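Local structure of thioredoxin-like protein (Bacteroides caccae ATCC 43185, 4YOD) at residues L211-I216 with K234-G239. The protein is probably an oxidoreductase with a thioredoxin fold, possibly acting in thiol-disulfide exchange, but its exact role is unknown. Sequence-based numbering, arbitrary orientation.
Sequences LIVLSI and KEWING
Val213 lies alongside Trp236 and presses CG1 over one indole face, a CH-pi contact 3.7 Å from CG1 to the centroid of the five-membered ring. With CG1 anti to the backbone N (chi1 179°), this methyl sits above the fused part of the indole, its nearest ring atom being Trp236 CD2 at 3.5 Å. On the same face of the sheet as Val213, Ser215 OG donates to Asn238 OD1 over 2.7 Å, in the carbonyl plane and on a lone pair. The hydroxyl also accepts from a water that reaches Gly239 O. On the other face, Ile237 divides its branches: CG2 meets Leu214 CD1 at 3.6 Å and CD1 meets Ile212 CG2 at 3.7 Å. Between the two faces the backbones form a parallel ladder, Ile237 N to Val213 O (2.8 Å), Ser215 N to Ile237 O (2.8 Å) and Gly239 N to Ser215 O (2.9 Å). Farther out, Asn238 ND2 hydrogen-bonds to Pro233 O, so both ends of the amide are held and its flip is fixed. Were Trp236 an alanine, Val213 CG1 would probably lose its aromatic cover and a gap would open toward Ile206 and Phe180, which the Trp236 side chain also touches. Leu214 and Ile237 also touch Tyr159 of strand 158-160. The ladder closes a beta-alpha-beta unit through helix 222-228, joining edge strand 237-240 to the thioredoxin-fold sheet. One face is thus wholly apolar between the two strands, while the other joins the Val213-Trp236 contact to a polar pair in which the buried serine hydroxyl gives to the amide and receives from water.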
ATOM      1  N   LEU A 211      15.994   7.250  15.989  1.00 38.58           N
ATOM      2  CA  LEU A 211      14.620   6.941  15.592  1.00 36.02           C
ATOM      3  C   LEU A 211      13.604   7.473  16.595  1.00 40.68           C
ATOM      4  O   LEU A 211      13.772   7.298  17.802  1.00 42.09           O
ATOM      5  CB  LEU A 211      14.466   5.405  15.457  1.00 35.17           C
ATOM      6  CG  LEU A 211      13.052   4.790  15.326  1.00 38.06           C
ATOM      7  CD1 LEU A 211      12.516   4.958  13.944  1.00 34.93           C
ATOM      8  CD2 LEU A 211      13.093   3.280  15.596  1.00 42.68           C
ATOM      9  N   ILE A 212      12.545   8.099  16.091  1.00 36.23           N
ATOM     10  CA  ILE A 212      11.422   8.543  16.905  1.00 36.35           C
ATOM     11  C   ILE A 212      10.208   7.714  16.485  1.00 39.22           C
ATOM     12  O   ILE A 212       9.979   7.515  15.286  1.00 36.50           O
ATOM     13  CB  ILE A 212      11.175  10.084  16.808  1.00 39.86           C
ATOM     14  CG1 ILE A 212      12.235  10.873  17.644  1.00 41.55           C
ATOM     15  CG2 ILE A 212       9.742  10.461  17.249  1.00 40.45           C
ATOM     16  CD1 ILE A 212      12.314  12.395  17.304  1.00 44.87           C
ATOM     17  N   VAL A 213       9.451   7.214  17.469  1.00 36.56           N
ATOM     18  CA  VAL A 213       8.206   6.509  17.190  1.00 34.73           C
ATOM     19  C   VAL A 213       7.060   7.462  17.610  1.00 38.42           C
ATOM     20  O   VAL A 213       6.944   7.831  18.783  1.00 38.91           O
ATOM     21  CB  VAL A 213       8.104   5.109  17.843  1.00 38.25           C
ATOM     22  CG1 VAL A 213       6.761   4.459  17.503  1.00 37.46           C
ATOM     23  CG2 VAL A 213       9.252   4.204  17.392  1.00 37.63           C
ATOM     24  N   LEU A 214       6.266   7.892  16.636  1.00 33.22           N
ATOM     25  CA  LEU A 214       5.120   8.758  16.842  1.00 33.17           C
ATOM     26  C   LEU A 214       3.842   7.961  16.618  1.00 37.23           C
ATOM     27  O   LEU A 214       3.562   7.544  15.491  1.00 35.71           O
ATOM     28  CB  LEU A 214       5.177   9.984  15.893  1.00 32.31           C
ATOM     29  CG  LEU A 214       4.016  10.985  15.982  1.00 37.05           C
ATOM     30  CD1 LEU A 214       4.027  11.736  17.318  1.00 39.47           C
ATOM     31  CD2 LEU A 214       4.075  11.995  14.862  1.00 37.17           C
ATOM     32  N   SER A 215       3.063   7.744  17.679  1.00 35.16           N
ATOM     33  CA  SER A 215       1.795   7.034  17.518  1.00 34.14           C
ATOM     34  C   SER A 215       0.706   8.084  17.439  1.00 38.08           C
ATOM     35  O   SER A 215       0.735   9.042  18.215  1.00 38.30           O
ATOM     36  CB  SER A 215       1.554   6.046  18.652  1.00 39.32           C
ATOM     37  OG  SER A 215       1.176   6.729  19.834  1.00 42.68           O
ATOM     38  N   ILE A 216      -0.208   7.947  16.477  1.00 34.62           N
ATOM     39  CA  ILE A 216      -1.260   8.938  16.310  1.00 35.81           C
ATOM     40  C   ILE A 216      -2.633   8.270  16.229  1.00 38.74           C
ATOM     41  O   ILE A 216      -2.869   7.356  15.426  1.00 34.83           O
ATOM     42  CB  ILE A 216      -1.007   9.927  15.129  1.00 37.99           C
ATOM     43  CG1 ILE A 216      -2.118  11.001  15.016  1.00 39.45           C
ATOM     44  CG2 ILE A 216      -0.792   9.231  13.788  1.00 39.03           C
ATOM     45  CD1 ILE A 216      -2.031  12.112  16.041  1.00 42.16           C
ATOM     46  N   LYS A 234       6.551   4.403  27.070  1.00 57.01           N
ATOM     47  CA  LYS A 234       6.793   5.808  27.426  1.00 56.93           C
ATOM     48  C   LYS A 234       7.866   6.438  26.531  1.00 56.83           C
ATOM     49  O   LYS A 234       7.912   7.661  26.394  1.00 56.43           O
ATOM     50  CB  LYS A 234       7.207   5.927  28.908  1.00 62.59           C
ATOM     51  CG  LYS A 234       6.032   5.822  29.868  1.00 80.10           C
ATOM     52  CD  LYS A 234       6.454   6.082  31.304  1.00 94.13           C
ATOM     53  CE  LYS A 234       5.299   5.943  32.264  1.00109.34           C
ATOM     54  NZ  LYS A 234       5.735   6.082  33.681  1.00123.95           N
ATOM     55  N   GLU A 235       8.715   5.592  25.921  1.00 51.60           N
ATOM     56  CA  GLU A 235       9.808   5.962  25.015  1.00 49.98           C
ATOM     57  C   GLU A 235       9.277   6.489  23.672  1.00 50.00           C
ATOM     58  O   GLU A 235      10.023   7.130  22.933  1.00 48.08           O
ATOM     59  CB  GLU A 235      10.754   4.764  24.795  1.00 51.58           C
ATOM     60  CG  GLU A 235      11.493   4.322  26.058  1.00 63.12           C
ATOM     61  CD  GLU A 235      10.718   3.531  27.104  1.00 83.79           C
ATOM     62  OE1 GLU A 235       9.745   2.831  26.736  1.00 71.07           O
ATOM     63  OE2 GLU A 235      11.099   3.599  28.296  1.00 77.47           O
ATOM     64  N   TRP A 236       7.992   6.243  23.363  1.00 45.55           N
ATOM     65  CA  TRP A 236       7.378   6.753  22.135  1.00 42.71           C
ATOM     66  C   TRP A 236       6.644   8.043  22.421  1.00 46.19           C
ATOM     67  O   TRP A 236       6.298   8.316  23.572  1.00 46.86           O
ATOM     68  CB  TRP A 236       6.382   5.749  21.519  1.00 39.82           C
ATOM     69  CG  TRP A 236       6.881   4.369  21.197  1.00 40.01           C
ATOM     70  CD1 TRP A 236       8.143   3.876  21.364  1.00 43.43           C
ATOM     71  CD2 TRP A 236       6.086   3.281  20.725  1.00 38.83           C
ATOM     72  NE1 TRP A 236       8.188   2.556  20.994  1.00 42.15           N
ATOM     73  CE2 TRP A 236       6.939   2.162  20.595  1.00 42.28           C
ATOM     74  CE3 TRP A 236       4.735   3.154  20.346  1.00 39.24           C
ATOM     75  CZ2 TRP A 236       6.482   0.921  20.145  1.00 40.87           C
ATOM     76  CZ3 TRP A 236       4.286   1.930  19.881  1.00 40.07           C
ATOM     77  CH2 TRP A 236       5.153   0.829  19.788  1.00 41.02           C
ATOM     78  N   ILE A 237       6.386   8.827  21.368  1.00 41.40           N
ATOM     79  CA  ILE A 237       5.584  10.039  21.446  1.00 41.42           C
ATOM     80  C   ILE A 237       4.175   9.572  21.091  1.00 43.71           C
ATOM     81  O   ILE A 237       3.956   9.088  19.987  1.00 40.49           O
ATOM     82  CB  ILE A 237       6.151  11.170  20.544  1.00 43.52           C
ATOM     83  CG1 ILE A 237       7.627  11.460  20.922  1.00 44.97           C
ATOM     84  CG2 ILE A 237       5.277  12.439  20.616  1.00 44.22           C
ATOM     85  CD1 ILE A 237       8.348  12.444  20.055  1.00 54.38           C
ATOM     86  N   ASN A 238       3.255   9.606  22.064  1.00 41.70           N
ATOM     87  CA  ASN A 238       1.896   9.095  21.881  1.00 40.71           C
ATOM     88  C   ASN A 238       0.878  10.223  21.881  1.00 43.77           C
ATOM     89  O   ASN A 238       0.606  10.821  22.930  1.00 44.73           O
ATOM     90  CB  ASN A 238       1.589   8.062  22.971  1.00 46.07           C
ATOM     91  CG  ASN A 238       2.586   6.926  22.980  1.00 62.12           C
ATOM     92  OD1 ASN A 238       2.781   6.234  21.976  1.00 47.12           O
ATOM     93  ND2 ASN A 238       3.290   6.746  24.092  1.00 54.72           N
ATOM     94  N   GLY A 239       0.338  10.514  20.704  1.00 38.49           N
ATOM     95  CA  GLY A 239      -0.604  11.611  20.524  1.00 38.97           C
ATOM     96  C   GLY A 239      -1.935  11.300  19.874  1.00 42.42           C
ATOM     97  O   GLY A 239      -2.179  10.187  19.398  1.00 38.82           O
TER
HETATM   98  O   HOH W   1      10.340   7.944  20.240  1.00 41.55           O
HETATM   99  O   HOH W   2      -1.562   7.443  20.103  1.00 42.14           O